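Local coordinates for cytochrome c-552/4 domain-containing protein (PDB 4QO5) that binds eight c-type hemes in each membrane-associated chain and probably serves in electron transfer, at residues A127-N132 / H201-V206; M134-Y139 / K362-I367; F332-E337 / A381-G386. All blocks are in the same frame, centred on the assembly; numbering follows the deposited sequence.

Contact 1: A127-N132 / H201-V206; sequences AWAYYN and HGVGRV. With HEC (heme c), chain G.
Tyr131 and Val206 meet with their side chains crossing at about a right angle. The valine sends CG2 against the outer part of the ring, 3.7 Å from Tyr131 CE2, and its CG1 against the phenolic oxygen. Tyr130 approaches the same methyl more distantly, its CD2 4.2 Å from Val206 CG2. The two tyrosines also pack on each other: Tyr130 CD2 stands 3.9 Å above the centre of the Tyr131 ring, while Tyr131 CE1 lies in plane at the edge of the Tyr130 ring. With CG anti to the carbonyl carbon (chi1 -62°), Tyr131 is swung so that its far end approaches Val206. With an alanine at this position, both methyls of Val206 would probably face a gap, and Tyr130 would lose the ring face its edge rests on.

Nearer the heme the side chains shrink. Ala129 CB touches Val203 CG2 at 3.8 Å, and Val203 spreads CG1 over the porphyrin, 3.5 Å from C3C of the heme. Gly204 suits its place because a beta carbon there would collide with the backbone N of Ala129 and Tyr130. Asn132 adds an almost straight bond (173°) from ND2 to propionate O2D, and ND2 also donates to Gly329 O.

No direct hydrogen bond joins the two segments. One water does so instead, donating to Ala127 O and Gly204 O and accepting from Tyr130 N. It thus satisfies these three backbone atoms beside a heme wall of small apolar groups, with Asn132 supplying a neutral donor to the propionate.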
loop_
_atom_site.group_PDB
_atom_site.type_symbol
_atom_site.label_atom_id
_atom_site.label_comp_id
_atom_site.label_asym_id
_atom_site.label_seq_id
_atom_site.Cartn_x
_atom_site.Cartn_y
_atom_site.Cartn_z
ATOM N N ALA A 127 -8.861 21.945 -13.811
ATOM C CA ALA A 127 -9.690 23.073 -13.380
ATOM C C ALA A 127 -11.169 22.785 -13.649
ATOM O O ALA A 127 -12.054 23.236 -12.915
ATOM C CB ALA A 127 -9.260 24.347 -14.093
ATOM N N TRP A 128 -11.417 22.023 -14.704
ATOM C CA TRP A 128 -12.766 21.719 -15.161
ATOM C C TRP A 128 -13.303 20.389 -14.653
ATOM O O TRP A 128 -14.351 19.920 -15.121
ATOM C CB TRP A 128 -12.802 21.765 -16.701
ATOM C CG TRP A 128 -12.644 23.161 -17.220
ATOM C CD1 TRP A 128 -11.491 23.752 -17.660
ATOM C CD2 TRP A 128 -13.668 24.161 -17.308
ATOM N NE1 TRP A 128 -11.740 25.058 -18.027
ATOM C CE2 TRP A 128 -13.068 25.331 -17.821
ATOM C CE3 TRP A 128 -15.032 24.178 -17.005
ATOM C CZ2 TRP A 128 -13.787 26.503 -18.038
ATOM C CZ3 TRP A 128 -15.749 25.347 -17.226
ATOM C CH2 TRP A 128 -15.123 26.490 -17.741
ATOM N N ALA A 129 -12.606 19.803 -13.677
ATOM C CA ALA A 129 -12.862 18.429 -13.242
ATOM C C ALA A 129 -14.264 18.198 -12.688
ATOM O O ALA A 129 -14.824 17.124 -12.875
ATOM C CB ALA A 129 -11.798 17.954 -12.218
ATOM N N TYR A 130 -14.838 19.186 -12.002
ATOM C CA TYR A 130 -16.208 19.013 -11.530
ATOM C C TYR A 130 -17.178 18.906 -12.707
ATOM O O TYR A 130 -18.019 18.011 -12.735
ATOM C CB TYR A 130 -16.647 20.137 -10.569
ATOM C CG TYR A 130 -18.118 20.059 -10.211
ATOM C CD1 TYR A 130 -18.548 19.302 -9.122
ATOM C CD2 TYR A 130 -19.084 20.737 -10.967
ATOM C CE1 TYR A 130 -19.885 19.225 -8.799
ATOM C CE2 TYR A 130 -20.432 20.655 -10.655
ATOM C CZ TYR A 130 -20.824 19.905 -9.564
ATOM O OH TYR A 130 -22.160 19.834 -9.252
ATOM N N TYR A 131 -17.065 19.816 -13.676
ATOM C CA TYR A 131 -17.943 19.782 -14.839
ATOM C C TYR A 131 -17.685 18.577 -15.742
ATOM O O TYR A 131 -18.628 17.970 -16.271
ATOM C CB TYR A 131 -17.873 21.108 -15.609
ATOM C CG TYR A 131 -18.339 22.242 -14.738
ATOM C CD1 TYR A 131 -19.695 22.440 -14.493
ATOM C CD2 TYR A 131 -17.427 23.082 -14.114
ATOM C CE1 TYR A 131 -20.131 23.469 -13.676
ATOM C CE2 TYR A 131 -17.854 24.110 -13.290
ATOM C CZ TYR A 131 -19.200 24.299 -13.075
ATOM O OH TYR A 131 -19.613 25.320 -12.253
ATOM N N ASN A 132 -16.417 18.219 -15.895
ATOM C CA ASN A 132 -16.072 17.023 -16.678
ATOM C C ASN A 132 -16.772 15.778 -16.163
ATOM O O ASN A 132 -17.247 14.950 -16.943
ATOM C CB ASN A 132 -14.560 16.805 -16.733
ATOM C CG ASN A 132 -13.853 17.832 -17.604
ATOM O OD1 ASN A 132 -14.479 18.485 -18.432
ATOM N ND2 ASN A 132 -12.544 17.986 -17.405
ATOM N N HIS A 201 -10.936 20.165 -1.270
ATOM C CA HIS A 201 -9.782 20.656 -2.023
ATOM C C HIS A 201 -9.504 19.840 -3.282
ATOM O O HIS A 201 -8.360 19.610 -3.638
ATOM C CB HIS A 201 -8.557 20.762 -1.106
ATOM C CG HIS A 201 -8.844 21.535 0.146
ATOM N ND1 HIS A 201 -9.406 20.948 1.261
ATOM C CD2 HIS A 201 -8.731 22.856 0.429
ATOM C CE1 HIS A 201 -9.603 21.872 2.189
ATOM N NE2 HIS A 201 -9.201 23.038 1.711
ATOM N N GLY A 202 -10.572 19.392 -3.943
ATOM C CA GLY A 202 -10.431 18.699 -5.208
ATOM C C GLY A 202 -9.993 19.675 -6.292
ATOM O O GLY A 202 -10.227 20.876 -6.191
ATOM N N VAL A 203 -9.364 19.160 -7.344
ATOM C CA VAL A 203 -8.718 20.033 -8.321
ATOM C C VAL A 203 -9.658 20.953 -9.085
ATOM O O VAL A 203 -9.235 22.018 -9.511
ATOM C CB VAL A 203 -7.851 19.237 -9.311
ATOM C CG1 VAL A 203 -6.683 18.609 -8.564
ATOM C CG2 VAL A 203 -8.705 18.176 -10.000
ATOM N N GLY A 204 -10.909 20.535 -9.284
ATOM C CA GLY A 204 -11.882 21.340 -10.000
ATOM C C GLY A 204 -12.904 22.019 -9.096
ATOM O O GLY A 204 -14.031 22.277 -9.519
ATOM N N ARG A 205 -12.526 22.296 -7.849
ATOM C CA ARG A 205 -13.462 22.927 -6.905
ATOM C C ARG A 205 -14.034 24.224 -7.491
ATOM O O ARG A 205 -13.288 25.052 -8.024
ATOM C CB ARG A 205 -12.782 23.236 -5.584
ATOM C CG ARG A 205 -13.754 23.809 -4.498
ATOM C CD ARG A 205 -12.962 24.083 -3.242
ATOM N NE ARG A 205 -12.126 25.270 -3.410
ATOM C CZ ARG A 205 -10.973 25.485 -2.778
ATOM N NH1 ARG A 205 -10.467 24.583 -1.922
ATOM N NH2 ARG A 205 -10.321 26.613 -3.005
ATOM N N VAL A 206 -15.352 24.388 -7.410
ATOM C CA VAL A 206 -15.990 25.611 -7.920
ATOM C C VAL A 206 -16.135 26.594 -6.761
ATOM O O VAL A 206 -16.955 26.406 -5.872
ATOM C CB VAL A 206 -17.357 25.309 -8.563
ATOM C CG1 VAL A 206 -17.963 26.573 -9.180
ATOM C CG2 VAL A 206 -17.206 24.204 -9.613
HETATM FE FE HEC G . -3.930 14.837 -10.750
HETATM C CHA HEC G . -5.695 14.489 -13.708
HETATM C CHB HEC G . -0.964 14.407 -12.447
HETATM C CHC HEC G . -2.216 15.804 -7.948
HETATM C CHD HEC G . -6.811 14.838 -8.980
HETATM N NA HEC G . -3.411 14.553 -12.709
HETATM C C1A HEC G . -4.317 14.380 -13.747
HETATM C C2A HEC G . -3.547 14.095 -14.944
HETATM C C3A HEC G . -2.242 14.077 -14.608
HETATM C C4A HEC G . -2.126 14.349 -13.192
HETATM C CMA HEC G . -1.035 13.797 -15.533
HETATM C CAA HEC G . -4.177 13.832 -16.331
HETATM C CBA HEC G . -4.570 15.129 -17.036
HETATM C CGA HEC G . -5.978 15.529 -16.679
HETATM O O1A HEC G . -6.156 16.699 -16.245
HETATM O O2A HEC G . -6.917 14.691 -16.812
HETATM N NB HEC G . -1.995 15.031 -10.286
HETATM C C1B HEC G . -0.911 14.864 -11.141
HETATM C C2B HEC G . 0.291 15.289 -10.439
HETATM C C3B HEC G . -0.089 15.721 -9.217
HETATM C C4B HEC G . -1.504 15.527 -9.097
HETATM C CMB HEC G . 1.694 15.313 -11.085
HETATM C CAB HEC G . 0.655 16.383 -8.033
HETATM C CBB HEC G . 1.937 17.196 -8.340
HETATM N NC HEC G . -4.398 15.195 -8.824
HETATM C C1C HEC G . -3.564 15.630 -7.830
HETATM C C2C HEC G . -4.300 15.624 -6.565
HETATM C C3C HEC G . -5.586 15.691 -6.959
HETATM C C4C HEC G . -5.663 15.216 -8.322
HETATM C CMC HEC G . -3.641 16.400 -5.397
HETATM C CAC HEC G . -6.928 15.878 -6.195
HETATM C CBC HEC G . -6.954 16.788 -4.934
HETATM N ND HEC G . -5.945 14.665 -11.281
HETATM C C1D HEC G . -6.975 14.719 -10.334
HETATM C C2D HEC G . -8.248 14.619 -11.004
HETATM C C3D HEC G . -7.907 14.517 -12.484
HETATM C C4D HEC G . -6.462 14.570 -12.562
HETATM C CMD HEC G . -9.649 14.618 -10.354
HETATM C CAD HEC G . -8.908 14.419 -13.652
HETATM C CBD HEC G . -9.162 15.815 -14.210
HETATM C CGD HEC G . -10.059 15.680 -15.420
HETATM O O1D HEC G . -9.574 15.188 -16.477
HETATM O O2D HEC G . -11.251 16.081 -15.332
HETATM O O HOH W 1 -14.491 22.103 -12.230
#

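Contact 2: M134-Y139 / K362-I367; sequences MHNPIY and KLPMPI. With HEC (heme c), chain E.
An asparagine N-cap, at the start of helix 137-147, meets an inverse gamma turn centred on Pro364. Asn136 works with both ends of its amide. OD1 accepts from Tyr139 N at 3.1 Å, with the donor 51° out of the carbonyl plane, and more weakly from Ile138 N. ND2 meanwhile donates across the contact to Pro364 O at 2.8 Å, a nearly straight bond (167°) lying close to the amide plane. Because CG is anti to the backbone N (chi1 -175°), the amide end is brought up to Pro364 and can do both jobs, which suits asparagine better than a one-sided acceptor.

Pro364 offers its ring to the helix start. Its CG lies 3.4 Å from Asn136 OD1, Pro137 CG packs against the same carbon, and Ile138 crosses at about a right angle to place CG1 3.7 Å from Pro364 CD. Tyr139 lines a heme c pocket, and its ring is held between amide and heme: Asn136 ND2 lies 3.3 Å from the ring plane on one face, offset toward the rim, and heme methyl CMA lies over the opposite face. Tyr139 OH reaches Pro366 CD at 3.6 Å, and Tyr139 CE2 approaches propionate O1A at 3.2 Å.

Two helices meet at this corner, since 129-134 ends just before the cap. On the other side, strand 362-363 pairs with strand 336-337, and Pro366 packs on His323 of strand 323-324.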
loop_
_atom_site.group_PDB
_atom_site.type_symbol
_atom_site.label_atom_id
_atom_site.label_comp_id
_atom_site.label_asym_id
_atom_site.label_seq_id
_atom_site.Cartn_x
_atom_site.Cartn_y
_atom_site.Cartn_z
ATOM N N MET A 134 -19.446 15.828 -13.499
ATOM C CA MET A 134 -20.827 15.938 -13.042
ATOM C C MET A 134 -21.792 16.460 -14.102
ATOM O O MET A 134 -22.980 16.169 -14.059
ATOM C CB MET A 134 -20.894 16.772 -11.760
ATOM C CG MET A 134 -20.112 16.114 -10.613
ATOM S SD MET A 134 -20.955 14.677 -9.897
ATOM C CE MET A 134 -22.119 15.504 -8.793
ATOM N N HIS A 135 -21.268 17.211 -15.064
ATOM C CA HIS A 135 -22.084 17.725 -16.158
ATOM C C HIS A 135 -21.952 16.903 -17.441
ATOM O O HIS A 135 -22.372 17.333 -18.513
ATOM C CB HIS A 135 -21.768 19.195 -16.420
ATOM C CG HIS A 135 -22.357 20.116 -15.401
ATOM N ND1 HIS A 135 -22.887 21.345 -15.724
ATOM C CD2 HIS A 135 -22.522 19.975 -14.063
ATOM C CE1 HIS A 135 -23.347 21.926 -14.630
ATOM N NE2 HIS A 135 -23.136 21.117 -13.607
ATOM N N ASN A 136 -21.345 15.729 -17.329
ATOM C CA ASN A 136 -21.387 14.742 -18.399
ATOM C C ASN A 136 -22.464 13.733 -18.022
ATOM O O ASN A 136 -22.336 13.042 -16.999
ATOM C CB ASN A 136 -20.020 14.052 -18.544
ATOM C CG ASN A 136 -19.963 13.099 -19.718
ATOM O OD1 ASN A 136 -20.824 12.227 -19.871
ATOM N ND2 ASN A 136 -18.948 13.267 -20.569
ATOM N N PRO A 137 -23.535 13.643 -18.827
ATOM C CA PRO A 137 -24.654 12.788 -18.416
ATOM C C PRO A 137 -24.252 11.323 -18.260
ATOM O O PRO A 137 -24.764 10.660 -17.362
ATOM C CB PRO A 137 -25.686 12.976 -19.537
ATOM C CG PRO A 137 -24.916 13.511 -20.692
ATOM C CD PRO A 137 -23.788 14.315 -20.114
ATOM N N ILE A 138 -23.344 10.833 -19.099
ATOM C CA ILE A 138 -22.888 9.448 -18.978
ATOM C C ILE A 138 -22.029 9.264 -17.738
ATOM O O ILE A 138 -22.241 8.330 -16.971
ATOM C CB ILE A 138 -22.092 8.985 -20.223
ATOM C CG1 ILE A 138 -22.935 9.135 -21.486
ATOM C CG2 ILE A 138 -21.631 7.536 -20.063
ATOM C CD1 ILE A 138 -24.231 8.357 -21.465
ATOM N N TYR A 139 -21.074 10.163 -17.517
ATOM C CA TYR A 139 -20.188 10.005 -16.368
ATOM C C TYR A 139 -20.957 10.221 -15.072
ATOM O O TYR A 139 -20.677 9.583 -14.061
ATOM C CB TYR A 139 -18.982 10.950 -16.431
ATOM C CG TYR A 139 -18.146 10.789 -17.696
ATOM C CD1 TYR A 139 -18.348 9.715 -18.553
ATOM C CD2 TYR A 139 -17.163 11.717 -18.027
ATOM C CE1 TYR A 139 -17.602 9.575 -19.717
ATOM C CE2 TYR A 139 -16.404 11.579 -19.186
ATOM C CZ TYR A 139 -16.633 10.509 -20.023
ATOM O OH TYR A 139 -15.892 10.373 -21.178
ATOM N N LYS A 362 -25.097 10.128 -30.740
ATOM C CA LYS A 362 -23.908 10.834 -30.271
ATOM C C LYS A 362 -23.785 10.635 -28.771
ATOM O O LYS A 362 -24.776 10.738 -28.052
ATOM C CB LYS A 362 -24.026 12.327 -30.565
ATOM C CG LYS A 362 -24.102 12.676 -32.040
ATOM C CD LYS A 362 -22.758 12.502 -32.717
ATOM C CE LYS A 362 -22.716 13.237 -34.044
ATOM N NZ LYS A 362 -23.832 12.810 -34.932
ATOM N N LEU A 363 -22.577 10.350 -28.295
ATOM C CA LEU A 363 -22.339 10.240 -26.863
ATOM C C LEU A 363 -21.306 11.284 -26.457
ATOM O O LEU A 363 -20.448 11.641 -27.263
ATOM C CB LEU A 363 -21.843 8.826 -26.513
ATOM C CG LEU A 363 -22.896 7.725 -26.695
ATOM C CD1 LEU A 363 -22.367 6.359 -26.284
ATOM C CD2 LEU A 363 -24.166 8.064 -25.913
ATOM N N PRO A 364 -21.385 11.782 -25.209
ATOM C CA PRO A 364 -20.374 12.730 -24.726
ATOM C C PRO A 364 -19.119 11.993 -24.256
ATOM O O PRO A 364 -18.840 11.914 -23.059
ATOM C CB PRO A 364 -21.078 13.422 -23.556
ATOM C CG PRO A 364 -22.017 12.404 -23.036
ATOM C CD PRO A 364 -22.463 11.574 -24.226
ATOM N N MET A 365 -18.383 11.443 -25.212
ATOM C CA MET A 365 -17.181 10.666 -24.938
ATOM C C MET A 365 -16.145 11.027 -25.991
ATOM O O MET A 365 -16.500 11.600 -27.027
ATOM C CB MET A 365 -17.511 9.178 -24.972
ATOM C CG MET A 365 -18.301 8.726 -23.737
ATOM S SD MET A 365 -19.055 7.118 -23.978
ATOM C CE MET A 365 -17.630 6.059 -23.761
ATOM N N PRO A 366 -14.862 10.737 -25.720
ATOM C CA PRO A 366 -13.808 11.134 -26.662
ATOM C C PRO A 366 -13.660 10.184 -27.839
ATOM O O PRO A 366 -13.089 10.553 -28.875
ATOM C CB PRO A 366 -12.538 11.118 -25.801
ATOM C CG PRO A 366 -12.851 10.192 -24.656
ATOM C CD PRO A 366 -14.322 10.311 -24.409
ATOM N N ILE A 367 -14.174 8.969 -27.681
ATOM C CA ILE A 367 -13.957 7.923 -28.674
ATOM C C ILE A 367 -15.210 7.043 -28.761
ATOM O O ILE A 367 -15.961 6.923 -27.786
ATOM C CB ILE A 367 -12.673 7.114 -28.304
ATOM C CG1 ILE A 367 -12.245 6.169 -29.430
ATOM C CG2 ILE A 367 -12.837 6.393 -26.945
ATOM C CD1 ILE A 367 -10.855 5.556 -29.217
HETATM FE FE HEC E . -12.350 10.073 -10.960
HETATM C CHA HEC E . -10.835 10.967 -13.965
HETATM C CHB HEC E . -15.151 9.200 -12.720
HETATM C CHC HEC E . -13.846 8.975 -8.062
HETATM C CHD HEC E . -9.395 10.413 -9.323
HETATM N NA HEC E . -12.848 10.042 -12.962
HETATM C C1A HEC E . -12.142 10.557 -14.024
HETATM C C2A HEC E . -13.013 10.583 -15.183
HETATM C C3A HEC E . -14.189 10.082 -14.810
HETATM C C4A HEC E . -14.107 9.731 -13.421
HETATM C CMA HEC E . -15.465 9.861 -15.647
HETATM C CAA HEC E . -12.652 11.115 -16.589
HETATM C CBA HEC E . -13.283 12.511 -16.649
HETATM C CGA HEC E . -12.948 13.257 -17.921
HETATM O O1A HEC E . -13.870 13.498 -18.743
HETATM O O2A HEC E . -11.761 13.611 -18.109
HETATM N NB HEC E . -14.125 9.291 -10.509
HETATM C C1B HEC E . -15.145 8.966 -11.370
HETATM C C2B HEC E . -16.260 8.440 -10.628
HETATM C C3B HEC E . -15.856 8.312 -9.358
HETATM C C4B HEC E . -14.544 8.905 -9.246
HETATM C CMB HEC E . -17.548 7.902 -11.299
HETATM C CAB HEC E . -16.533 7.721 -8.099
HETATM C CBB HEC E . -17.682 6.701 -8.248
HETATM N NC HEC E . -11.780 9.693 -9.085
HETATM C C1C HEC E . -12.535 9.354 -7.985
HETATM C C2C HEC E . -11.767 9.626 -6.786
HETATM C C3C HEC E . -10.523 9.851 -7.235
HETATM C C4C HEC E . -10.524 10.014 -8.640
HETATM C CMC HEC E . -12.252 9.177 -5.383
HETATM C CAC HEC E . -9.161 10.089 -6.605
HETATM C CBC HEC E . -8.832 8.945 -5.599
HETATM N ND HEC E . -10.425 10.615 -11.545
HETATM C C1D HEC E . -9.347 10.660 -10.681
HETATM C C2D HEC E . -8.158 10.973 -11.428
HETATM C C3D HEC E . -8.598 11.129 -12.877
HETATM C C4D HEC E . -10.019 10.892 -12.858
HETATM C CMD HEC E . -6.738 11.116 -10.873
HETATM C CAD HEC E . -7.714 11.432 -14.109
HETATM C CBD HEC E . -6.986 10.137 -14.456
HETATM C CGD HEC E . -6.265 10.248 -15.772
HETATM O O1D HEC E . -5.366 9.405 -16.017
HETATM O O2D HEC E . -6.572 11.162 -16.569
HETATM O O HOH W 2 -11.498 7.725 -11.268
#

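Contact 3: F332-E337 / A381-G386; sequences FKLSVE and ATLPDG
Leu334 and Leu383 both hold CG anti to the carbonyl carbon (chi1 -65° and -73°), and their side chains cross at a slant with Leu334 CD2 against Leu383 CD2 at 3.7 Å. Leu334 CB rests on Ala381 CB as well. From farther along the chain Val336 approaches the same alanine: its CG2, anti to the backbone N, comes 3.8 Å from Ala381 N. A methyl group is therefore enough for Ala381, which lies close to the backbone of Ser335 and between two branched neighbours.

The backbones join at a single antiparallel bridge, where Ser335 and Thr382 form a hydrogen-bonded pair. Ser335 N donates to Thr382 O at 3.0 Å, and Thr382 N returns a bond to Ser335 O at 2.9 Å. At the other end Pro384 CD packs 3.3 Å from Lys333 O and also meets Lys333 CB, while the lysine's extended chain carries NZ away to Gln330 OE1. Proline fits the second position of the type I turn from Leu383 to Gly386; Gly386 N closes the turn by bonding to Leu383 O, and glycine tolerates the positive phi there.

Water extends the pairing. One molecule donates to both Lys333 O and Thr382 O; another lies between Ser335 O and Thr382 OG1. Each carbonyl of the bridge thus takes a backbone N-H and a water, so a short bridge with polar side chains on the partly exposed side is coupled to apolar packing of Leu334, Val336, Ala381 and Leu383.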
loop_
_atom_site.group_PDB
_atom_site.type_symbol
_atom_site.label_atom_id
_atom_site.label_comp_id
_atom_site.label_asym_id
_atom_site.label_seq_id
_atom_site.Cartn_x
_atom_site.Cartn_y
_atom_site.Cartn_z
ATOM N N PHE A 332 -16.428 17.774 -21.113
ATOM C CA PHE A 332 -17.887 17.642 -21.198
ATOM C C PHE A 332 -18.448 18.188 -22.522
ATOM O O PHE A 332 -19.610 17.974 -22.850
ATOM C CB PHE A 332 -18.588 18.320 -19.994
ATOM C CG PHE A 332 -18.292 19.791 -19.866
ATOM C CD1 PHE A 332 -19.135 20.743 -20.441
ATOM C CD2 PHE A 332 -17.154 20.224 -19.192
ATOM C CE1 PHE A 332 -18.857 22.096 -20.341
ATOM C CE2 PHE A 332 -16.869 21.582 -19.093
ATOM C CZ PHE A 332 -17.719 22.518 -19.672
ATOM N N LYS A 333 -17.610 18.876 -23.290
ATOM C CA LYS A 333 -18.034 19.430 -24.581
ATOM C C LYS A 333 -17.760 18.501 -25.764
ATOM O O LYS A 333 -18.136 18.799 -26.903
ATOM C CB LYS A 333 -17.353 20.778 -24.820
ATOM C CG LYS A 333 -17.850 21.872 -23.897
ATOM C CD LYS A 333 -17.241 23.214 -24.245
ATOM C CE LYS A 333 -17.917 24.330 -23.454
ATOM N NZ LYS A 333 -17.410 25.664 -23.879
ATOM N N LEU A 334 -17.095 17.385 -25.492
ATOM C CA LEU A 334 -16.766 16.427 -26.535
ATOM C C LEU A 334 -18.013 15.648 -26.943
ATOM O O LEU A 334 -18.861 15.344 -26.102
ATOM C CB LEU A 334 -15.687 15.452 -26.047
ATOM C CG LEU A 334 -14.303 16.031 -25.739
ATOM C CD1 LEU A 334 -13.413 14.959 -25.136
ATOM C CD2 LEU A 334 -13.656 16.610 -27.017
ATOM N N SER A 335 -18.117 15.314 -28.225
ATOM C CA SER A 335 -19.231 14.508 -28.719
ATOM C C SER A 335 -18.754 13.594 -29.843
ATOM O O SER A 335 -18.142 14.057 -30.800
ATOM C CB SER A 335 -20.359 15.405 -29.233
ATOM O OG SER A 335 -21.436 14.624 -29.724
ATOM N N VAL A 336 -19.045 12.301 -29.733
ATOM C CA VAL A 336 -18.586 11.324 -30.721
ATOM C C VAL A 336 -19.753 10.468 -31.227
ATOM O O VAL A 336 -20.700 10.205 -30.490
ATOM C CB VAL A 336 -17.462 10.422 -30.123
ATOM C CG1 VAL A 336 -18.010 9.500 -29.018
ATOM C CG2 VAL A 336 -16.771 9.611 -31.207
ATOM N N GLU A 337 -19.702 10.057 -32.491
ATOM C CA GLU A 337 -20.602 9.015 -32.978
ATOM C C GLU A 337 -20.284 7.703 -32.253
ATOM O O GLU A 337 -19.136 7.258 -32.233
ATOM C CB GLU A 337 -20.443 8.832 -34.487
ATOM C CG GLU A 337 -21.696 9.151 -35.283
ATOM C CD GLU A 337 -21.454 9.100 -36.776
ATOM O OE1 GLU A 337 -20.285 9.271 -37.190
ATOM O OE2 GLU A 337 -22.429 8.888 -37.531
ATOM N N ALA A 381 -14.014 12.171 -31.131
ATOM C CA ALA A 381 -14.995 13.203 -30.818
ATOM C C ALA A 381 -14.701 14.509 -31.529
ATOM O O ALA A 381 -13.562 14.779 -31.909
ATOM C CB ALA A 381 -15.041 13.440 -29.299
ATOM N N THR A 382 -15.738 15.325 -31.686
ATOM C CA THR A 382 -15.578 16.707 -32.109
ATOM C C THR A 382 -16.035 17.646 -30.991
ATOM O O THR A 382 -16.662 17.221 -30.020
ATOM C CB THR A 382 -16.392 17.008 -33.376
ATOM O OG1 THR A 382 -17.747 16.589 -33.180
ATOM C CG2 THR A 382 -15.814 16.259 -34.570
ATOM N N LEU A 383 -15.696 18.921 -31.130
ATOM C CA LEU A 383 -16.156 19.963 -30.216
ATOM C C LEU A 383 -17.392 20.652 -30.815
ATOM O O LEU A 383 -17.728 20.414 -31.975
ATOM C CB LEU A 383 -15.015 20.960 -29.972
ATOM C CG LEU A 383 -13.879 20.451 -29.085
ATOM C CD1 LEU A 383 -12.719 21.438 -29.110
ATOM C CD2 LEU A 383 -14.370 20.204 -27.641
ATOM N N PRO A 384 -18.093 21.493 -30.023
ATOM C CA PRO A 384 -19.326 22.108 -30.526
ATOM C C PRO A 384 -19.191 22.919 -31.816
ATOM O O PRO A 384 -20.164 23.025 -32.539
ATOM C CB PRO A 384 -19.751 23.016 -29.372
ATOM C CG PRO A 384 -19.291 22.279 -28.173
ATOM C CD PRO A 384 -17.956 21.685 -28.566
ATOM N N ASP A 385 -18.011 23.457 -32.100
ATOM C CA ASP A 385 -17.786 24.157 -33.362
ATOM C C ASP A 385 -17.534 23.166 -34.497
ATOM O O ASP A 385 -17.325 23.564 -35.630
ATOM C CB ASP A 385 -16.630 25.155 -33.231
ATOM C CG ASP A 385 -15.274 24.484 -33.035
ATOM O OD1 ASP A 385 -15.208 23.275 -32.714
ATOM O OD2 ASP A 385 -14.254 25.186 -33.197
ATOM N N GLY A 386 -17.545 21.873 -34.176
ATOM C CA GLY A 386 -17.350 20.838 -35.178
ATOM C C GLY A 386 -15.894 20.518 -35.462
ATOM O O GLY A 386 -15.596 19.672 -36.304
HETATM O O HOH W 3 -19.347 18.667 -29.232
HETATM O O HOH W 4 -18.749 13.679 -33.694
#

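The six segments begin with 127-132 and 134-139, on the consecutive helices 129-134 and 137-147; 201-206 then closes contact 1 before 332-337 opens contact 3. Contacts 1 and 2 alternate along the chain and touch where Asn132 packs on Tyr139. Contacts 2 and 3 interlock too, with 362-367 falling between 332-337 and 381-386. Their centres are about 10 Å apart, and strands 336-337 and 362-363 join them in one small antiparallel sheet. Contact 1 lies about 16 Å from contact 2 and about 20 Å from contact 3, centre to centre, yet Phe332 packs on Trp128, Tyr131 and Asn132. Together they connect the heme-lining helices 129-134 and 137-147 to the later sheet region.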